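PDB 2QJX: protein BIM1 from Saccharomyces cerevisiae, which binds microtubules at their plus ends; this chain is its calponin-homology domain. Local coordinates for residues Tyr39-Asp44 and Ala122-Arg127. Residues are numbered along the deposited sequence; the frame is centred on the assembly and turned at random.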
loop_
_atom_site.group_PDB
_atom_site.type_symbol
_atom_site.label_atom_id
_atom_site.label_comp_id
_atom_site.label_asym_id
_atom_site.label_seq_id
_atom_site.Cartn_x
_atom_site.Cartn_y
_atom_site.Cartn_z
ATOM N N TYR A 39 -0.623 0.695 0.439
ATOM C CA TYR A 39 -0.523 -0.333 -0.597
ATOM C C TYR A 39 0.344 0.176 -1.745
ATOM O O TYR A 39 1.215 -0.539 -2.250
ATOM C CB TYR A 39 -1.914 -0.692 -1.129
ATOM C CG TYR A 39 -2.833 -1.324 -0.106
ATOM C CD1 TYR A 39 -4.219 -1.261 -0.260
ATOM C CD2 TYR A 39 -2.324 -1.983 1.014
ATOM C CE1 TYR A 39 -5.075 -1.831 0.680
ATOM C CE2 TYR A 39 -3.171 -2.562 1.959
ATOM C CZ TYR A 39 -4.545 -2.479 1.786
ATOM O OH TYR A 39 -5.387 -3.032 2.727
ATOM N N CYS A 40 0.093 1.413 -2.163
ATOM C CA CYS A 40 0.865 2.013 -3.243
ATOM C C CYS A 40 2.342 2.048 -2.893
ATOM O O CYS A 40 3.180 1.681 -3.711
ATOM C CB CYS A 40 0.407 3.451 -3.515
ATOM S SG CYS A 40 -1.128 3.593 -4.442
ATOM N N GLN A 41 2.666 2.507 -1.686
ATOM C CA GLN A 41 4.071 2.594 -1.315
ATOM C C GLN A 41 4.750 1.250 -1.119
ATOM O O GLN A 41 5.964 1.144 -1.291
ATOM C CB GLN A 41 4.281 3.474 -0.081
ATOM C CG GLN A 41 5.769 3.660 0.215
ATOM C CD GLN A 41 6.086 4.916 0.981
ATOM O OE1 GLN A 41 5.347 5.311 1.881
ATOM N NE2 GLN A 41 7.206 5.545 0.642
ATOM N N ILE A 42 3.997 0.219 -0.750
ATOM C CA ILE A 42 4.624 -1.091 -0.618
ATOM C C ILE A 42 5.080 -1.463 -2.028
ATOM O O ILE A 42 6.190 -1.963 -2.230
ATOM C CB ILE A 42 3.645 -2.163 -0.108
ATOM C CG1 ILE A 42 3.320 -1.906 1.363
ATOM C CG2 ILE A 42 4.262 -3.551 -0.262
ATOM C CD1 ILE A 42 2.382 -2.926 1.964
HETATM N N MSE A 43 4.223 -1.207 -3.011
HETATM C CA MSE A 43 4.580 -1.509 -4.392
HETATM C C MSE A 43 5.747 -0.628 -4.844
HETATM O O MSE A 43 6.576 -1.054 -5.650
HETATM C CB MSE A 43 3.374 -1.315 -5.312
HETATM C CG MSE A 43 2.240 -2.314 -5.063
HETATM SE SE MSE A 43 2.744 -4.181 -5.312
HETATM C CE MSE A 43 2.377 -4.344 -7.202
ATOM N N ASP A 44 5.828 0.596 -4.327
ATOM C CA ASP A 44 6.938 1.472 -4.704
ATOM C C ASP A 44 8.249 0.918 -4.151
ATOM O O ASP A 44 9.282 0.980 -4.817
ATOM C CB ASP A 44 6.727 2.905 -4.187
ATOM C CG ASP A 44 7.751 3.891 -4.752
ATOM O OD1 ASP A 44 7.848 3.985 -5.993
ATOM O OD2 ASP A 44 8.454 4.576 -3.968
ATOM N N ALA A 122 11.705 9.757 2.290
ATOM C CA ALA A 122 12.144 10.559 1.153
ATOM C C ALA A 122 11.251 10.330 -0.065
ATOM O O ALA A 122 10.943 11.269 -0.800
ATOM C CB ALA A 122 13.597 10.234 0.807
ATOM N N ARG A 123 10.835 9.086 -0.285
ATOM C CA ARG A 123 9.977 8.790 -1.427
ATOM C C ARG A 123 8.625 9.495 -1.328
ATOM O O ARG A 123 8.001 9.765 -2.354
ATOM C CB ARG A 123 9.772 7.274 -1.582
ATOM C CG ARG A 123 11.031 6.508 -1.993
ATOM C CD ARG A 123 11.512 6.901 -3.392
ATOM N NE ARG A 123 10.578 6.471 -4.431
ATOM C CZ ARG A 123 10.703 6.757 -5.723
ATOM N NH1 ARG A 123 11.726 7.488 -6.150
ATOM N NH2 ARG A 123 9.810 6.303 -6.593
ATOM N N ARG A 124 8.184 9.793 -0.100
ATOM C CA ARG A 124 6.908 10.485 0.141
ATOM C C ARG A 124 7.117 11.984 0.322
ATOM O O ARG A 124 6.173 12.691 0.679
ATOM C CB ARG A 124 6.238 10.036 1.449
ATOM C CG ARG A 124 5.969 8.586 1.662
ATOM C CD ARG A 124 4.943 8.464 2.790
ATOM N NE ARG A 124 5.479 8.617 4.146
ATOM C CZ ARG A 124 5.973 7.612 4.867
ATOM N NH1 ARG A 124 6.006 6.387 4.362
ATOM N NH2 ARG A 124 6.396 7.817 6.109
ATOM N N LYS A 125 8.338 12.463 0.109
ATOM C CA LYS A 125 8.660 13.873 0.325
ATOM C C LYS A 125 8.322 14.259 1.767
ATOM O O LYS A 125 7.836 15.354 2.064
ATOM C CB LYS A 125 7.932 14.765 -0.683
ATOM C CG LYS A 125 8.415 14.507 -2.105
ATOM C CD LYS A 125 8.336 15.730 -3.007
ATOM C CE LYS A 125 6.914 16.135 -3.314
ATOM N NZ LYS A 125 6.897 17.148 -4.414
ATOM N N TYR A 126 8.601 13.314 2.657
ATOM C CA TYR A 126 8.402 13.455 4.094
ATOM C C TYR A 126 6.990 13.704 4.584
ATOM O O TYR A 126 6.778 14.403 5.580
ATOM C CB TYR A 126 9.370 14.507 4.639
ATOM C CG TYR A 126 10.790 14.145 4.293
ATOM C CD1 TYR A 126 11.349 14.535 3.077
ATOM C CD2 TYR A 126 11.539 13.310 5.124
ATOM C CE1 TYR A 126 12.611 14.095 2.689
ATOM C CE2 TYR A 126 12.800 12.862 4.744
ATOM C CZ TYR A 126 13.328 13.258 3.524
ATOM O OH TYR A 126 14.560 12.800 3.125
ATOM N N ARG A 127 6.028 13.122 3.875
ATOM C CA ARG A 127 4.627 13.203 4.254
ATOM C C ARG A 127 4.400 11.937 5.089
ATOM O O ARG A 127 3.241 11.489 5.215
ATOM C CB ARG A 127 3.722 13.173 3.013
ATOM C CG ARG A 127 3.716 14.448 2.163
ATOM C CD ARG A 127 2.868 14.245 0.905
ATOM N NE ARG A 127 3.524 13.348 -0.051
ATOM C CZ ARG A 127 2.897 12.657 -1.000
ATOM N NH1 ARG A 127 1.579 12.741 -1.136
ATOM N NH2 ARG A 127 3.597 11.888 -1.830
ATOM O OXT ARG A 127 5.405 11.404 5.612
#
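Asp-44 sends CG anti to its own backbone nitrogen (chi1 -171°), reaching out from helix 37-47, while Arg-123 bends at chi2 and chi3 and lays the edge of its guanidinium against that carboxylate. The two groups are nearly coplanar, 13° apart, and form a side-on salt bridge: Arg-123 NE lies 2.9 Å from Asp-44 OD2 and Arg-123 NH2 lies 3.1 Å from Asp-44 OD1, each oxygen using its syn lone pair. Each residue suits its place: the short carboxylate offers two oxygens that an NE/NH2 edge can match, and the long, flexible arginine can fold to present that edge. The acid also accepts from the hydroxyl of Tyr-118 and the backbone N of Leu-50, so its buried oxygens are well satisfied. A leucine in place of Arg-123 would probably leave the Asp-44 carboxylate without this countercharge, held by Tyr-118 and Leu-50 alone among the partners named here.

One turn earlier, Gln-41 extends its amide to the next arginine. Arg-124 NH1 donates to Gln-41 OE1 over 2.8 Å, the oxygen lying in the guanidinium plane although the donor is tilted 31° from the carbonyl plane. Glutamine suits this buried place because it can accept and donate at once: NE2 bonds to Tyr-118 OH and Pro-120 O. Arg-124, purely a donor, serves three acceptors, NH1 also meeting Leu-23 O and NE pairing with Arg-127 OXT (3.1 Å) of the carboxylate that ends this construct.

Just beyond, Lys-125, at positive phi, is the C-prime residue of a Schellman motif ending helix 120-123. The polar contact thus fastens the C-terminal end of this domain construct onto helix 37-47 of the all-helical calponin-homology fold.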